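Local coordinates for protein chitinase (Thermococcus chitonophagus, PDB 5XSW) that probably hydrolyses internal glycosidic bonds of chitin as an endochitinase, this chain being the part that holds a bound glycan in its pocket, at residues 392-402 / 445-456. Numbering follows the deposited sequence.
Sequences IYDANLTWDDI and DHISYRYDFLTI
D394 grips the start of helix 449-461 through one oxygen. Its CG stands anti to the backbone N, which brings OD1 2.7 Å from S448 OG, whose hydroxyl donates to the syn lone pair. R450 N donates to the same OD1 at 3.0 Å, arriving from above the carboxylate plane, and A395 N of its own segment adds a third bond. The N-cap hydroxyl of S448 links the carboxylate, to which it donates, with Y451 N, from which it accepts; the N-terminal end of the helix would be expected to stabilise a negative charge on D394. Beyond the acid, the extended R450 chain crosses I392 obliquely, with NH1 near CB, and a water bridges R450 NH1 to I392 O, while R450 NH2 bonds to Q161. Next to this acid site, 396-397 and 447-448 form a short two-stranded antiparallel sheet: L397 and I447 are its hydrogen-bonded pair, with L397 N to I447 O at 3.0 Å and nearly straight (175°), and each strand runs into a helix. The N396 amide lies stacked on the H446 imidazole, the planes 20° apart and N396 CG 3.6 Å above the ring plane over its centre. Y393 instead presents its ring edge to the face of Y449, an offset edge-to-face pair with planes at 73° and centroids 5.4 Å apart; Y449 OH reaches A189 O. On the L397 side, L397 CD1 approaches F453 CD1 to 3.6 Å, and I402 CD1 meets the edge of the same ring at F453 CE1, 3.7 Å away. T398 and D401 form a capping box at the other helix.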
ATOM      1  N   ILE A 392     -19.933   6.469  30.817  1.00 27.30           N
ATOM      2  CA  ILE A 392     -18.907   7.143  30.045  1.00 28.89           C
ATOM      3  C   ILE A 392     -17.561   6.678  30.530  1.00 32.44           C
ATOM      4  O   ILE A 392     -17.315   6.644  31.722  1.00 27.74           O
ATOM      5  CB  ILE A 392     -18.961   8.673  30.206  1.00 28.51           C
ATOM      6  CG1 ILE A 392     -20.326   9.211  29.803  1.00 32.44           C
ATOM      7  CG2 ILE A 392     -17.886   9.329  29.370  1.00 23.71           C
ATOM      8  CD1 ILE A 392     -20.840   8.650  28.503  1.00 31.29           C
ATOM      9  N   TYR A 393     -16.685   6.317  29.611  1.00 25.40           N
ATOM     10  CA  TYR A 393     -15.396   5.811  30.045  1.00 26.19           C
ATOM     11  C   TYR A 393     -14.588   6.825  30.888  1.00 30.01           C
ATOM     12  O   TYR A 393     -14.516   7.995  30.566  1.00 26.68           O
ATOM     13  CB  TYR A 393     -14.559   5.397  28.831  1.00 23.19           C
ATOM     14  CG  TYR A 393     -13.223   4.880  29.182  1.00 23.46           C
ATOM     15  CD1 TYR A 393     -13.079   3.601  29.670  1.00 23.61           C
ATOM     16  CD2 TYR A 393     -12.094   5.673  29.023  1.00 24.27           C
ATOM     17  CE1 TYR A 393     -11.796   3.083  30.025  1.00 25.22           C
ATOM     18  CE2 TYR A 393     -10.830   5.184  29.361  1.00 24.29           C
ATOM     19  CZ  TYR A 393     -10.700   3.867  29.826  1.00 27.55           C
ATOM     20  OH  TYR A 393      -9.446   3.385  30.130  1.00 26.25           O
ATOM     21  N   ASP A 394     -13.918   6.323  31.917  1.00 27.47           N
ATOM     22  CA  ASP A 394     -12.942   7.140  32.671  1.00 33.01           C
ATOM     23  C   ASP A 394     -11.882   6.219  33.253  1.00 29.50           C
ATOM     24  O   ASP A 394     -12.105   5.006  33.355  1.00 28.97           O
ATOM     25  CB  ASP A 394     -13.687   7.935  33.760  1.00 29.32           C
ATOM     26  CG  ASP A 394     -12.883   9.146  34.299  1.00 34.89           C
ATOM     27  OD1 ASP A 394     -11.724   9.405  33.890  1.00 26.38           O
ATOM     28  OD2 ASP A 394     -13.478   9.859  35.140  1.00 31.81           O
ATOM     29  N   ALA A 395     -10.713   6.746  33.591  1.00 25.74           N
ATOM     30  CA  ALA A 395      -9.635   5.912  34.082  1.00 31.58           C
ATOM     31  C   ALA A 395      -8.722   6.811  34.875  1.00 32.49           C
ATOM     32  O   ALA A 395      -8.537   7.954  34.491  1.00 27.95           O
ATOM     33  CB  ALA A 395      -8.831   5.250  32.900  1.00 28.75           C
ATOM     34  N   ASN A 396      -8.115   6.287  35.937  1.00 30.30           N
ATOM     35  CA  ASN A 396      -6.985   6.971  36.586  1.00 27.36           C
ATOM     36  C   ASN A 396      -5.728   6.848  35.773  1.00 28.62           C
ATOM     37  O   ASN A 396      -5.308   5.741  35.407  1.00 32.26           O
ATOM     38  CB  ASN A 396      -6.735   6.356  37.977  1.00 33.29           C
ATOM     39  CG  ASN A 396      -7.940   6.444  38.871  1.00 39.65           C
ATOM     40  OD1 ASN A 396      -8.839   7.236  38.652  1.00 39.66           O
ATOM     41  ND2 ASN A 396      -7.960   5.622  39.897  1.00 49.54           N
ATOM     42  N   LEU A 397      -5.081   7.960  35.491  1.00 26.76           N
ATOM     43  CA  LEU A 397      -3.779   7.921  34.846  1.00 20.21           C
ATOM     44  C   LEU A 397      -2.744   8.423  35.842  1.00 30.04           C
ATOM     45  O   LEU A 397      -2.917   9.517  36.384  1.00 27.15           O
ATOM     46  CB  LEU A 397      -3.750   8.812  33.595  1.00 26.23           C
ATOM     47  CG  LEU A 397      -4.915   8.671  32.608  1.00 29.67           C
ATOM     48  CD1 LEU A 397      -4.806   9.684  31.459  1.00 22.32           C
ATOM     49  CD2 LEU A 397      -4.856   7.216  32.067  1.00 29.56           C
ATOM     50  N   THR A 398      -1.652   7.681  36.004  1.00 30.67           N
ATOM     51  CA  THR A 398      -0.584   8.014  36.929  1.00 32.41           C
ATOM     52  C   THR A 398       0.501   8.653  36.123  1.00 34.06           C
ATOM     53  O   THR A 398       0.480   8.598  34.866  1.00 29.34           O
ATOM     54  CB  THR A 398      -0.013   6.753  37.617  1.00 31.54           C
ATOM     55  OG1 THR A 398       0.624   5.945  36.620  1.00 31.44           O
ATOM     56  CG2 THR A 398      -1.109   5.947  38.289  1.00 35.01           C
ATOM     57  N   TRP A 399       1.499   9.207  36.802  1.00 29.61           N
ATOM     58  CA  TRP A 399       2.592   9.827  36.066  1.00 29.27           C
ATOM     59  C   TRP A 399       3.299   8.792  35.168  1.00 31.16           C
ATOM     60  O   TRP A 399       3.657   9.092  34.030  1.00 31.71           O
ATOM     61  CB  TRP A 399       3.660  10.515  36.982  1.00 29.53           C
ATOM     62  CG  TRP A 399       4.806  10.981  36.107  1.00 28.43           C
ATOM     63  CD1 TRP A 399       6.120  10.548  36.125  1.00 30.18           C
ATOM     64  CD2 TRP A 399       4.707  11.903  35.009  1.00 32.31           C
ATOM     65  NE1 TRP A 399       6.835  11.170  35.114  1.00 32.07           N
ATOM     66  CE2 TRP A 399       5.985  12.011  34.431  1.00 32.36           C
ATOM     67  CE3 TRP A 399       3.657  12.667  34.482  1.00 30.46           C
ATOM     68  CZ2 TRP A 399       6.231  12.820  33.361  1.00 36.19           C
ATOM     69  CZ3 TRP A 399       3.901  13.456  33.412  1.00 32.75           C
ATOM     70  CH2 TRP A 399       5.175  13.544  32.858  1.00 33.70           C
ATOM     71  N   ASP A 400       3.555   7.597  35.697  1.00 30.05           N
ATOM     72  CA  ASP A 400       4.165   6.526  34.907  1.00 31.46           C
ATOM     73  C   ASP A 400       3.353   6.241  33.597  1.00 26.55           C
ATOM     74  O   ASP A 400       3.947   6.018  32.562  1.00 29.43           O
ATOM     75  CB  ASP A 400       4.259   5.240  35.729  1.00 29.56           C
ATOM     76  CG  ASP A 400       5.445   5.268  36.739  1.00 40.82           C
ATOM     77  OD1 ASP A 400       6.304   6.163  36.655  1.00 37.49           O
ATOM     78  OD2 ASP A 400       5.541   4.361  37.558  1.00 39.18           O
ATOM     79  N   ASP A 401       2.034   6.235  33.697  1.00 24.24           N
ATOM     80  CA  ASP A 401       1.158   6.080  32.502  1.00 28.76           C
ATOM     81  C   ASP A 401       1.419   7.145  31.437  1.00 30.36           C
ATOM     82  O   ASP A 401       1.522   6.837  30.232  1.00 31.49           O
ATOM     83  CB  ASP A 401      -0.317   6.170  32.898  1.00 24.88           C
ATOM     84  CG  ASP A 401      -0.773   5.021  33.764  1.00 28.60           C
ATOM     85  OD1 ASP A 401      -0.136   3.937  33.742  1.00 31.89           O
ATOM     86  OD2 ASP A 401      -1.782   5.198  34.454  1.00 26.84           O
ATOM     87  N   ILE A 402       1.504   8.410  31.879  1.00 30.33           N
ATOM     88  CA  ILE A 402       1.690   9.553  30.985  1.00 29.08           C
ATOM     89  C   ILE A 402       3.069   9.515  30.366  1.00 31.82           C
ATOM     90  O   ILE A 402       3.256   9.712  29.159  1.00 26.89           O
ATOM     91  CB  ILE A 402       1.505  10.916  31.743  1.00 32.71           C
ATOM     92  CG1 ILE A 402       0.122  10.996  32.389  1.00 32.74           C
ATOM     93  CG2 ILE A 402       1.728  12.102  30.817  1.00 27.27           C
ATOM     94  CD1 ILE A 402      -1.025  10.987  31.473  1.00 32.50           C
ATOM     95  N   ASP A 445      -2.666  11.679  43.472  1.00 33.61           N
ATOM     96  CA  ASP A 445      -2.027  10.421  43.036  1.00 28.48           C
ATOM     97  C   ASP A 445      -2.337  10.011  41.565  1.00 35.53           C
ATOM     98  O   ASP A 445      -1.839   8.981  41.098  1.00 31.27           O
ATOM     99  CB  ASP A 445      -2.462   9.261  43.958  1.00 34.92           C
ATOM    100  CG  ASP A 445      -3.963   9.319  44.335  1.00 60.88           C
ATOM    101  OD1 ASP A 445      -4.656  10.376  44.085  1.00 56.13           O
ATOM    102  OD2 ASP A 445      -4.445   8.293  44.913  1.00 69.20           O
ATOM    103  N   HIS A 446      -3.172  10.786  40.870  1.00 31.56           N
ATOM    104  CA  HIS A 446      -3.482  10.492  39.456  1.00 32.96           C
ATOM    105  C   HIS A 446      -4.239  11.671  38.882  1.00 34.08           C
ATOM    106  O   HIS A 446      -4.646  12.558  39.628  1.00 29.23           O
ATOM    107  CB  HIS A 446      -4.328   9.213  39.329  1.00 30.13           C
ATOM    108  CG  HIS A 446      -5.627   9.300  40.066  1.00 30.16           C
ATOM    109  ND1 HIS A 446      -5.786   8.821  41.350  1.00 39.46           N
ATOM    110  CD2 HIS A 446      -6.829   9.810  39.706  1.00 37.30           C
ATOM    111  CE1 HIS A 446      -7.025   9.050  41.758  1.00 32.94           C
ATOM    112  NE2 HIS A 446      -7.679   9.650  40.780  1.00 38.35           N
ATOM    113  N   ILE A 447      -4.389  11.710  37.544  1.00 29.82           N
ATOM    114  CA  ILE A 447      -5.351  12.600  36.920  1.00 28.37           C
ATOM    115  C   ILE A 447      -6.454  11.723  36.269  1.00 34.45           C
ATOM    116  O   ILE A 447      -6.400  10.496  36.303  1.00 28.83           O
ATOM    117  CB  ILE A 447      -4.697  13.517  35.833  1.00 31.36           C
ATOM    118  CG1 ILE A 447      -4.102  12.676  34.704  1.00 28.17           C
ATOM    119  CG2 ILE A 447      -3.618  14.418  36.433  1.00 33.05           C
ATOM    120  CD1 ILE A 447      -3.567  13.507  33.564  1.00 25.85           C
ATOM    121  N   SER A 448      -7.461  12.368  35.713  1.00 28.72           N
ATOM    122  CA  SER A 448      -8.593  11.689  35.133  1.00 27.78           C
ATOM    123  C   SER A 448      -8.451  11.644  33.597  1.00 32.75           C
ATOM    124  O   SER A 448      -8.171  12.677  32.973  1.00 28.20           O
ATOM    125  CB  SER A 448      -9.880  12.394  35.463  1.00 26.99           C
ATOM    126  OG  SER A 448     -10.936  11.923  34.623  1.00 27.83           O
ATOM    127  N   TYR A 449      -8.674  10.467  33.001  1.00 27.23           N
ATOM    128  CA  TYR A 449      -8.678  10.385  31.528  1.00 24.72           C
ATOM    129  C   TYR A 449      -9.796  11.293  30.983  1.00 22.21           C
ATOM    130  O   TYR A 449      -9.570  12.196  30.188  1.00 26.49           O
ATOM    131  CB  TYR A 449      -8.877   8.943  31.075  1.00 23.02           C
ATOM    132  CG  TYR A 449      -9.076   8.888  29.570  1.00 24.45           C
ATOM    133  CD1 TYR A 449      -7.996   8.873  28.722  1.00 23.02           C
ATOM    134  CD2 TYR A 449     -10.344   8.845  29.033  1.00 22.47           C
ATOM    135  CE1 TYR A 449      -8.167   8.786  27.287  1.00 23.98           C
ATOM    136  CE2 TYR A 449     -10.550   8.771  27.607  1.00 23.74           C
ATOM    137  CZ  TYR A 449      -9.455   8.732  26.782  1.00 24.02           C
ATOM    138  OH  TYR A 449      -9.673   8.646  25.429  1.00 24.02           O
ATOM    139  N   ARG A 450     -11.000  11.078  31.475  1.00 23.49           N
ATOM    140  CA  ARG A 450     -12.148  11.833  30.982  1.00 28.05           C
ATOM    141  C   ARG A 450     -11.971  13.374  31.132  1.00 31.98           C
ATOM    142  O   ARG A 450     -12.181  14.140  30.177  1.00 27.31           O
ATOM    143  CB  ARG A 450     -13.421  11.382  31.726  1.00 23.36           C
ATOM    144  CG  ARG A 450     -14.637  12.166  31.221  1.00 26.10           C
ATOM    145  CD  ARG A 450     -15.912  11.761  31.903  1.00 28.32           C
ATOM    146  NE  ARG A 450     -16.907  12.817  31.769  1.00 27.26           N
ATOM    147  CZ  ARG A 450     -18.174  12.703  32.188  1.00 29.45           C
ATOM    148  NH1 ARG A 450     -18.626  11.562  32.722  1.00 30.68           N
ATOM    149  NH2 ARG A 450     -18.997  13.728  32.048  1.00 28.57           N
ATOM    150  N   TYR A 451     -11.544  13.816  32.323  1.00 26.53           N
ATOM    151  CA  TYR A 451     -11.550  15.262  32.636  1.00 28.73           C
ATOM    152  C   TYR A 451     -10.253  15.969  32.296  1.00 26.51           C
ATOM    153  O   TYR A 451     -10.256  17.150  31.928  1.00 30.01           O
ATOM    154  CB  TYR A 451     -11.910  15.458  34.129  1.00 27.18           C
ATOM    155  CG  TYR A 451     -13.332  15.038  34.433  1.00 26.19           C
ATOM    156  CD1 TYR A 451     -14.403  15.839  34.090  1.00 27.82           C
ATOM    157  CD2 TYR A 451     -13.589  13.786  34.962  1.00 26.19           C
ATOM    158  CE1 TYR A 451     -15.708  15.427  34.339  1.00 29.26           C
ATOM    159  CE2 TYR A 451     -14.884  13.367  35.211  1.00 27.92           C
ATOM    160  CZ  TYR A 451     -15.930  14.184  34.895  1.00 30.62           C
ATOM    161  OH  TYR A 451     -17.210  13.735  35.161  1.00 33.30           O
ATOM    162  N   ASP A 452      -9.122  15.267  32.416  1.00 27.21           N
ATOM    163  CA  ASP A 452      -7.830  15.922  32.302  1.00 25.10           C
ATOM    164  C   ASP A 452      -7.011  15.623  31.050  1.00 24.51           C
ATOM    165  O   ASP A 452      -6.086  16.368  30.723  1.00 26.25           O
ATOM    166  CB  ASP A 452      -6.956  15.534  33.499  1.00 28.60           C
ATOM    167  CG  ASP A 452      -7.559  15.966  34.816  1.00 32.12           C
ATOM    168  OD1 ASP A 452      -7.982  17.148  34.911  1.00 28.26           O
ATOM    169  OD2 ASP A 452      -7.620  15.126  35.727  1.00 30.41           O
ATOM    170  N   PHE A 453      -7.214  14.469  30.417  1.00 26.65           N
ATOM    171  CA  PHE A 453      -6.178  14.092  29.450  1.00 23.53           C
ATOM    172  C   PHE A 453      -6.121  14.998  28.191  1.00 21.19           C
ATOM    173  O   PHE A 453      -5.040  15.215  27.633  1.00 24.88           O
ATOM    174  CB  PHE A 453      -6.313  12.575  29.037  1.00 24.37           C
ATOM    175  CG  PHE A 453      -5.093  12.074  28.283  1.00 24.34           C
ATOM    176  CD1 PHE A 453      -3.864  12.040  28.896  1.00 24.07           C
ATOM    177  CD2 PHE A 453      -5.190  11.654  26.947  1.00 25.39           C
ATOM    178  CE1 PHE A 453      -2.699  11.622  28.202  1.00 27.11           C
ATOM    179  CE2 PHE A 453      -4.070  11.220  26.241  1.00 22.43           C
ATOM    180  CZ  PHE A 453      -2.816  11.201  26.856  1.00 26.14           C
ATOM    181  N   LEU A 454      -7.250  15.563  27.733  1.00 25.08           N
ATOM    182  CA  LEU A 454      -7.137  16.491  26.608  1.00 23.63           C
ATOM    183  C   LEU A 454      -6.277  17.712  26.952  1.00 27.38           C
ATOM    184  O   LEU A 454      -5.526  18.220  26.107  1.00 23.46           O
ATOM    185  CB  LEU A 454      -8.506  17.000  26.140  1.00 24.88           C
ATOM    186  CG  LEU A 454      -9.348  15.996  25.337  1.00 29.55           C
ATOM    187  CD1 LEU A 454     -10.704  16.644  24.886  1.00 26.89           C
ATOM    188  CD2 LEU A 454      -8.504  15.528  24.100  1.00 26.10           C
ATOM    189  N   THR A 455      -6.366  18.151  28.205  1.00 28.06           N
ATOM    190  CA  THR A 455      -5.550  19.334  28.614  1.00 24.26           C
ATOM    191  C   THR A 455      -4.053  18.959  28.624  1.00 23.33           C
ATOM    192  O   THR A 455      -3.197  19.700  28.138  1.00 27.69           O
ATOM    193  CB  THR A 455      -6.060  19.866  29.980  1.00 26.82           C
ATOM    194  OG1 THR A 455      -7.391  20.380  29.807  1.00 27.66           O
ATOM    195  CG2 THR A 455      -5.149  21.045  30.461  1.00 28.89           C
ATOM    196  N   ILE A 456      -3.747  17.734  29.083  1.00 25.34           N
ATOM    197  CA  ILE A 456      -2.378  17.226  29.027  1.00 22.09           C
ATOM    198  C   ILE A 456      -1.870  17.182  27.589  1.00 27.67           C
ATOM    199  O   ILE A 456      -0.741  17.619  27.260  1.00 27.73           O
ATOM    200  CB  ILE A 456      -2.268  15.802  29.634  1.00 28.88           C
ATOM    201  CG1 ILE A 456      -2.560  15.790  31.150  1.00 28.77           C
ATOM    202  CG2 ILE A 456      -0.890  15.184  29.232  1.00 25.17           C
ATOM    203  CD1 ILE A 456      -1.430  16.492  32.032  1.00 30.30           C
TER
HETATM  204  O   HOH W   1     -17.467   8.892  33.381  1.00 33.38           O